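Coat protein (Pseudomonas phage PP7, PDB 2QUD) forms the T=3 icosahedral shell of the phage as dimers, binds packaging signals in the RNA genome and represses translation of the viral replicase. Local coordinates at residues E21-T25 with A26-I30; G36-V39 with G40-R43; L48-N51 with G52-A56; S96-S99 with L100-L103. All blocks are in the same frame, centred on the assembly; numbering follows the deposited sequence.

Contact 1 of 4, residues E21-T25 with A26-I30; sequences EIQST and ADRQI
I30 faces both I22 and Q23 across the beta hairpin that joins strands 15-24 and 29-32, and that doubling is a classic beta bulge. I30 O takes the I22 N-H at 2.8 Å and the Q23 N-H more weakly, while I30 N returns a bond to Q23 O. Both isoleucines bring a branch to the meeting: I22 CG1 sits between its backbone N and carbonyl carbon (chi1 62°), which lays it 4.0 Å from I30 CG2. Q23 runs fully extended, with CG anti to the backbone N (chi1 -171°), and its amide end touches I30 CD1. Beyond it a water donates to Q23 OE1 and weakly accepts from R28 NH1, linking two side chains that lie alongside each other with their amide and guanidinium planes 78° apart. At the turn, T25 N closes on R28 O at 2.9 Å. Q29 and S24 form the neighbouring non-hydrogen-bonded pair on the opposite face of the sheet. Q29 NE2 donates to L123 O of the second subunit and also to E21: Q29 NE2 meets E21 OE1 at 2.9 Å, nearly straight and in the plane of the Q29 amide.

Contact 2 of 4, residues G36-V39 with G40-R43; sequences GPLV and GRLR
R41 folds back on the loop that precedes it, and its guanidinium grips the carbonyl oxygen of G36 side-on with two nitrogens. The bond from R41 NH2 to G36 O is the shorter, 2.9 Å, and comes in nearly along the direction of the carbonyl. R41 NE reaches G36 O at 3.3 Å from well above the carbonyl plane, a less favourable approach, and adds a weak bond to V35 O. For the guanidinium itself both bonds are well placed, since G36 O lies at its edge and close to its plane. L38 covers one face of this flat group: its CD1 methyl stands over the centre, 3.8 Å from R41 CZ. R41 gets there by staying extended from CG to NE, and it passes P37 O on the way, with R41 CG 3.3 Å from that oxygen.

The backbone beneath is a type II beta turn from L38 to R41, closed by a weak bond from R41 N to L38 O at 3.3 Å. G40 holds its third position, where the positive phi of 93° suits a glycine. The turn lies in the connection between strands 29-32 and 43-50, and R43, an RNA-binding residue, begins the second of these. The remaining nitrogen of R41, NH1, forms a salt bridge with E32 OE1, while R43 NH2, in one of its two conformers, pairs with the other oxygen of that carboxylate. One arginine thus satisfies a loop carbonyl and an acidic strand residue together, which should hold the plane of its guanidinium in place.

Contact 3 of 4, residues L48-N51 with G52-A56; sequences LRQN and GAKTA
N51 turns its CG in between its own backbone N and carbonyl carbon (chi1 74°), and with chi2 near zero (-8°) the amide swings back over the turn toward T55 and A56. T55 takes the matching first torsion, 59°, which presents OG1 to the amide. N51 ND2 donates to T55 OG1 at 3.0 Å, almost straight and in the amide plane. On the other side of the amide, N51 OD1 accepts two backbone N-H groups: T55 N at 2.9 Å, in the carbonyl plane on a lone pair, and A56 N at 3.2 Å, from above that plane. The main chain makes a type I beta turn from N51 to K54, in the hairpin connection between strands 43-50 and 56-68. K54 N bonds to N51 O at 3.1 Å, and N51 N to A56 O at 3.0 Å closes the loop at its base. K54 curls its amine round to a water that also donates to N51 O. Q50 crosses K54, its NE2 3.6 Å from K54 CB. R49 and A56, both RNA-binding, flank the turn. Both ends of the N51 amide are engaged, which should fix its rotation, and the N-H groups of T55 and A56 find an acceptor within the turn.

Contact 4 of 4, residues S96-S99 with L100-L103; sequences SRKS and LYDL
S96 to L103 is an unbroken run of alpha helix, in which each of the first four carbonyls accepts from the N-H four residues on. L100 N donates to S96 O and Y101 N to R97 O; D102 N to K98 O and L103 N to S99 O are the shorter pair, both 2.8 Å. All four are close to straight.

One turn apart on the same side, K98, in one of its two conformers, and D102 form a salt bridge. The lysine leaves with CG anti to the backbone N (chi1 173°) and bends at chi2, 55°, so that its chain folds over the carboxylate instead of running away from it. K98 NZ lands 2.8 Å from D102 OD1, on the syn lone pair, and K98 CE passes 3.2 Å from D102 OD2. The amine has a second acidic partner in E114 of the second subunit.

This is helix 94-109, part of the helical arm that each coat-protein chain lays across its partner in the dimer. Side chains around its circumference reach the other subunit: S99 OG, in one of two conformers, bonds to Q65 OE1 there, R97 NE to V118 O and Y101 OH to V108 O. L100 packs on V86 and I88 of its own strand 76-89.

L103 leans back along the helix toward S99, with L103 CD1 3.5 Å from S99 OG in that conformer and L103 CG 3.3 Å from S99 O. Y101 keeps a ring edge near K98 O, its CB 3.5 Å from that oxygen.

Overall arrangement
From the N terminus the contacts follow in series, with none nested or crossed. Contact 1 closes the hairpin between strands 15-24 and 29-32; contact 2 shapes the loop to strand 43-50; contact 3 turns that strand into 56-68. Contact 4 comes after strand 76-89, within helix 94-109, and closes no loop. Contact 1 touches both its successors: in one conformer of each arginine, I30 and I22 pack on R43 of contact 2, and D27 O meets R49 of contact 3 in a weak hydrogen bond. Contacts 2 and 3 lie on opposite sides of the chain's centre, their own centres about 33 Å apart. Contact 4 touches none of the others and ties this chain to the second subunit.

Contact 1 of 4, residues E21-T25 with A26-I30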
# COMPACT_ATOMS: atom_id res chain seq x y z
N GLU A 21 14.04 -12.59 -4.36
CA GLU A 21 14.40 -12.61 -2.94
C GLU A 21 15.93 -12.65 -2.79
O GLU A 21 16.60 -13.52 -3.38
CB GLU A 21 13.78 -13.78 -2.22
CG GLU A 21 13.74 -13.66 -0.70
CD GLU A 21 13.12 -14.89 -0.05
OE1 GLU A 21 12.10 -14.76 0.68
OE2 GLU A 21 13.70 -15.97 -0.23
N ILE A 22 16.46 -11.68 -2.04
CA ILE A 22 17.89 -11.62 -1.71
C ILE A 22 18.21 -11.83 -0.22
O ILE A 22 19.38 -12.05 0.14
CB ILE A 22 18.53 -10.31 -2.25
CG1 ILE A 22 17.93 -9.06 -1.64
CG2 ILE A 22 18.31 -10.24 -3.80
CD1 ILE A 22 18.78 -7.82 -1.82
N GLN A 23 17.21 -11.74 0.64
CA GLN A 23 17.33 -11.96 2.09
C GLN A 23 16.01 -12.51 2.63
O GLN A 23 14.94 -12.06 2.20
CB GLN A 23 17.66 -10.64 2.80
CG GLN A 23 18.03 -10.83 4.26
CD GLN A 23 18.31 -9.54 4.94
OE1 GLN A 23 17.52 -9.05 5.75
NE2 GLN A 23 19.45 -8.96 4.62
N SER A 24 16.12 -13.50 3.53
CA SER A 24 14.99 -14.03 4.25
C SER A 24 15.50 -14.37 5.65
O SER A 24 16.23 -15.34 5.83
CB SER A 24 14.42 -15.27 3.56
OG SER A 24 13.32 -15.77 4.30
N THR A 25 15.18 -13.54 6.62
CA THR A 25 15.68 -13.76 7.97
C THR A 25 14.47 -13.83 8.90
O THR A 25 13.33 -13.67 8.46
CB THR A 25 16.65 -12.60 8.45
OG1 THR A 25 15.96 -11.35 8.43
CG2 THR A 25 17.87 -12.49 7.55
N ALA A 26 14.73 -14.03 10.19
CA ALA A 26 13.67 -14.02 11.19
C ALA A 26 12.85 -12.73 11.09
O ALA A 26 11.62 -12.77 11.19
CB ALA A 26 14.26 -14.18 12.59
N ASP A 27 13.52 -11.60 10.83
CA ASP A 27 12.86 -10.29 10.90
C ASP A 27 12.25 -9.80 9.60
O ASP A 27 11.26 -9.10 9.64
CB ASP A 27 13.82 -9.24 11.43
CG ASP A 27 14.14 -9.42 12.91
OD1 ASP A 27 13.35 -9.99 13.72
OD2 ASP A 27 15.20 -8.92 13.28
N ARG A 28 12.82 -10.12 8.45
CA ARG A 28 12.24 -9.62 7.22
C ARG A 28 12.70 -10.36 5.98
O ARG A 28 13.72 -11.07 6.01
CB ARG A 28 12.58 -8.14 7.04
CG ARG A 28 14.04 -7.86 6.83
CD ARG A 28 14.41 -6.38 6.97
NE ARG A 28 13.98 -5.79 8.24
CZ ARG A 28 14.57 -6.02 9.42
NH1 ARG A 28 15.61 -6.85 9.55
NH2 ARG A 28 14.11 -5.42 10.50
N GLN A 29 11.97 -10.16 4.89
CA GLN A 29 12.42 -10.53 3.57
C GLN A 29 12.76 -9.28 2.80
O GLN A 29 12.14 -8.25 3.00
CB GLN A 29 11.34 -11.28 2.80
CG GLN A 29 10.92 -12.56 3.41
CD GLN A 29 9.60 -13.02 2.87
OE1 GLN A 29 8.55 -12.66 3.41
NE2 GLN A 29 9.64 -13.75 1.76
N ILE A 30 13.72 -9.38 1.88
CA ILE A 30 14.06 -8.31 0.95
C ILE A 30 14.08 -8.92 -0.43
O ILE A 30 14.70 -9.99 -0.63
CB ILE A 30 15.41 -7.62 1.27
CG1 ILE A 30 15.43 -7.11 2.71
CG2 ILE A 30 15.64 -6.46 0.31
CD1 ILE A 30 16.70 -6.40 3.03
O HOH W 1 17.93 -6.99 7.43

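Contact 2 of 4, residues G36-V39 with G40-R43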
# COMPACT_ATOMS: atom_id res chain seq x y z
N GLY A 36 20.17 -3.93 -14.21
CA GLY A 36 21.00 -2.74 -14.09
C GLY A 36 22.04 -2.79 -12.98
O GLY A 36 22.23 -3.81 -12.36
N PRO A 37 22.71 -1.66 -12.69
CA PRO A 37 23.73 -1.69 -11.63
C PRO A 37 23.08 -1.93 -10.29
O PRO A 37 21.89 -1.69 -10.15
CB PRO A 37 24.35 -0.30 -11.68
CG PRO A 37 23.40 0.54 -12.44
CD PRO A 37 22.57 -0.33 -13.30
N LEU A 38 23.85 -2.39 -9.31
CA LEU A 38 23.25 -2.69 -8.00
C LEU A 38 22.65 -1.48 -7.30
O LEU A 38 21.58 -1.56 -6.72
CB LEU A 38 24.23 -3.40 -7.06
CG LEU A 38 24.03 -4.92 -7.06
CD1 LEU A 38 24.63 -5.52 -8.32
CD2 LEU A 38 24.64 -5.52 -5.80
N VAL A 39 23.35 -0.37 -7.38
CA VAL A 39 22.89 0.86 -6.78
C VAL A 39 21.64 1.30 -7.54
O VAL A 39 21.66 1.44 -8.77
CB VAL A 39 23.96 1.98 -6.83
CG1 VAL A 39 23.37 3.33 -6.49
CG2 VAL A 39 25.11 1.65 -5.88
N GLY A 40 20.58 1.50 -6.78
CA GLY A 40 19.34 2.01 -7.31
C GLY A 40 18.33 0.97 -7.74
O GLY A 40 17.28 1.34 -8.25
N ARG A 41 18.63 -0.32 -7.55
CA ARG A 41 17.66 -1.37 -7.90
C ARG A 41 16.43 -1.21 -7.01
O ARG A 41 16.53 -0.96 -5.80
CB ARG A 41 18.19 -2.79 -7.74
CG ARG A 41 19.24 -3.14 -8.77
CD ARG A 41 19.86 -4.48 -8.55
NE ARG A 41 20.66 -4.87 -9.70
CZ ARG A 41 21.23 -6.06 -9.88
NH1 ARG A 41 21.12 -7.01 -8.97
NH2 ARG A 41 21.89 -6.31 -11.01
N LEU A 42 15.28 -1.40 -7.66
CA LEU A 42 13.97 -1.44 -6.98
C LEU A 42 14.03 -2.51 -5.91
O LEU A 42 14.50 -3.62 -6.17
CB LEU A 42 12.88 -1.77 -7.97
CG LEU A 42 11.44 -1.77 -7.45
CD1 LEU A 42 11.02 -0.35 -7.00
CD2 LEU A 42 10.54 -2.29 -8.56
N ARG A 43 13.54 -2.16 -4.70
CA ARG A 43 13.57 -2.98 -3.50
C ARG A 43 12.18 -3.10 -2.88
O ARG A 43 11.48 -2.10 -2.79
CB ARG A 43 14.47 -2.32 -2.45
CG ARG A 43 15.10 -3.28 -1.45
CD ARG A 43 16.53 -3.63 -1.86
NE ARG A 43 17.43 -3.78 -0.72
CZ ARG A 43 18.76 -3.85 -0.79
NH1 ARG A 43 19.47 -3.99 0.33
NH2 ARG A 43 19.41 -3.80 -1.95

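Contact 3 of 4, residues L48-N51 with G52-A56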
# COMPACT_ATOMS: atom_id res chain seq x y z
N LEU A 48 6.17 -9.90 8.62
CA LEU A 48 4.92 -10.39 9.13
C LEU A 48 5.21 -10.76 10.58
O LEU A 48 6.03 -11.65 10.83
CB LEU A 48 4.48 -11.61 8.35
CG LEU A 48 3.26 -12.41 8.81
CD1 LEU A 48 2.06 -11.51 9.08
CD2 LEU A 48 2.96 -13.49 7.73
N ARG A 49 4.62 -10.05 11.54
CA ARG A 49 4.87 -10.36 12.96
C ARG A 49 3.60 -10.28 13.79
O ARG A 49 2.77 -9.37 13.59
CB ARG A 49 5.96 -9.43 13.52
CG ARG A 49 5.62 -7.93 13.49
CD ARG A 49 6.84 -7.04 13.81
NE ARG A 49 7.74 -6.80 12.67
CZ ARG A 49 9.01 -7.22 12.54
NH1 ARG A 49 9.64 -7.93 13.48
NH2 ARG A 49 9.68 -6.91 11.42
N GLN A 50 3.47 -11.20 14.75
CA GLN A 50 2.36 -11.20 15.65
C GLN A 50 2.61 -10.03 16.57
O GLN A 50 3.76 -9.75 16.94
CB GLN A 50 2.30 -12.43 16.53
CG GLN A 50 2.11 -13.76 15.87
CD GLN A 50 1.83 -14.83 16.91
OE1 GLN A 50 2.74 -15.51 17.40
NE2 GLN A 50 0.58 -14.93 17.31
N ASN A 51 1.54 -9.41 17.02
CA ASN A 51 1.66 -8.50 18.16
C ASN A 51 2.02 -9.22 19.47
O ASN A 51 2.01 -10.45 19.58
CB ASN A 51 0.40 -7.61 18.26
CG ASN A 51 -0.83 -8.34 18.78
OD1 ASN A 51 -0.84 -9.57 18.96
ND2 ASN A 51 -1.89 -7.57 19.06
N GLY A 52 2.37 -8.44 20.47
CA GLY A 52 2.77 -9.02 21.72
C GLY A 52 1.74 -9.91 22.39
O GLY A 52 2.07 -10.96 22.97
N ALA A 53 0.49 -9.47 22.34
CA ALA A 53 -0.63 -10.19 22.92
C ALA A 53 -1.06 -11.45 22.16
O ALA A 53 -1.85 -12.25 22.70
CB ALA A 53 -1.84 -9.24 23.11
N LYS A 54 -0.58 -11.60 20.93
CA LYS A 54 -0.92 -12.71 20.04
C LYS A 54 -2.41 -12.69 19.68
O LYS A 54 -3.06 -13.73 19.58
CB LYS A 54 -0.50 -14.06 20.64
CG LYS A 54 0.99 -14.12 21.01
CD LYS A 54 1.34 -15.33 21.86
CE LYS A 54 2.84 -15.65 21.78
NZ LYS A 54 3.71 -14.43 21.76
N THR A 55 -2.93 -11.48 19.49
CA THR A 55 -4.32 -11.27 19.05
C THR A 55 -4.42 -10.71 17.63
O THR A 55 -5.53 -10.61 17.10
CB THR A 55 -5.04 -10.30 19.96
OG1 THR A 55 -4.35 -9.04 19.97
CG2 THR A 55 -5.15 -10.86 21.37
N ALA A 56 -3.30 -10.32 17.03
CA ALA A 56 -3.30 -9.71 15.71
C ALA A 56 -1.95 -9.96 15.07
O ALA A 56 -0.98 -10.34 15.72
CB ALA A 56 -3.56 -8.24 15.78
O HOH W 2 -1.45 -13.51 16.82
O HOH W 3 4.05 -12.32 20.08

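Contact 4 of 4, residues S96-S99 with L100-L103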
# COMPACT_ATOMS: atom_id res chain seq x y z
N SER A 96 -13.70 -11.12 5.93
CA SER A 96 -13.30 -9.77 6.35
C SER A 96 -11.89 -9.39 5.88
O SER A 96 -11.63 -8.26 5.50
CB SER A 96 -13.39 -9.56 7.88
OG SER A 96 -12.46 -10.34 8.60
N ARG A 97 -10.98 -10.36 5.94
CA ARG A 97 -9.61 -10.16 5.46
C ARG A 97 -9.61 -9.95 3.95
O ARG A 97 -8.96 -9.05 3.45
CB ARG A 97 -8.72 -11.34 5.83
CG ARG A 97 -8.54 -11.52 7.33
CD ARG A 97 -7.54 -12.56 7.70
NE ARG A 97 -7.85 -13.91 7.21
CZ ARG A 97 -8.59 -14.82 7.82
NH1 ARG A 97 -9.22 -14.57 8.97
NH2 ARG A 97 -8.73 -16.01 7.27
N LYS A 98 -10.37 -10.80 3.23
CA LYS A 98 -10.52 -10.68 1.77
C LYS A 98 -11.16 -9.33 1.42
O LYS A 98 -10.74 -8.70 0.45
CB LYS A 98 -11.30 -11.87 1.21
CG LYS A 98 -11.69 -11.82 -0.23
CD LYS A 98 -10.60 -11.61 -1.25
CE LYS A 98 -11.14 -12.00 -2.62
NZ LYS A 98 -10.30 -11.53 -3.74
N SER A 99 -12.13 -8.85 2.21
CA SER A 99 -12.76 -7.56 1.95
C SER A 99 -11.76 -6.41 2.10
O SER A 99 -11.70 -5.51 1.28
CB SER A 99 -13.96 -7.34 2.88
OG SER A 99 -14.55 -6.07 2.67
N LEU A 100 -10.99 -6.43 3.20
CA LEU A 100 -9.96 -5.39 3.41
C LEU A 100 -9.01 -5.35 2.20
O LEU A 100 -8.68 -4.28 1.70
CB LEU A 100 -9.20 -5.66 4.72
CG LEU A 100 -8.15 -4.61 5.10
CD1 LEU A 100 -8.87 -3.35 5.50
CD2 LEU A 100 -7.18 -5.17 6.17
N TYR A 101 -8.54 -6.52 1.78
CA TYR A 101 -7.71 -6.65 0.60
C TYR A 101 -8.38 -6.08 -0.68
O TYR A 101 -7.83 -5.24 -1.40
CB TYR A 101 -7.32 -8.14 0.39
CG TYR A 101 -6.61 -8.31 -0.91
CD1 TYR A 101 -5.27 -7.94 -1.07
CD2 TYR A 101 -7.30 -8.75 -2.06
CE1 TYR A 101 -4.63 -8.04 -2.30
CE2 TYR A 101 -6.65 -8.83 -3.30
CZ TYR A 101 -5.32 -8.46 -3.43
OH TYR A 101 -4.75 -8.58 -4.69
N ASP A 102 -9.58 -6.56 -0.97
CA ASP A 102 -10.30 -6.17 -2.17
C ASP A 102 -10.54 -4.66 -2.21
O ASP A 102 -10.39 -4.00 -3.25
CB ASP A 102 -11.64 -6.90 -2.21
CG ASP A 102 -11.53 -8.37 -2.66
OD1 ASP A 102 -10.48 -8.80 -3.21
OD2 ASP A 102 -12.53 -9.12 -2.48
N LEU A 103 -10.95 -4.12 -1.07
CA LEU A 103 -11.16 -2.66 -1.00
C LEU A 103 -9.86 -1.87 -1.17
O LEU A 103 -9.85 -0.81 -1.80
CB LEU A 103 -11.83 -2.28 0.31
CG LEU A 103 -13.29 -2.77 0.41
CD1 LEU A 103 -13.74 -2.71 1.89
CD2 LEU A 103 -14.25 -1.91 -0.43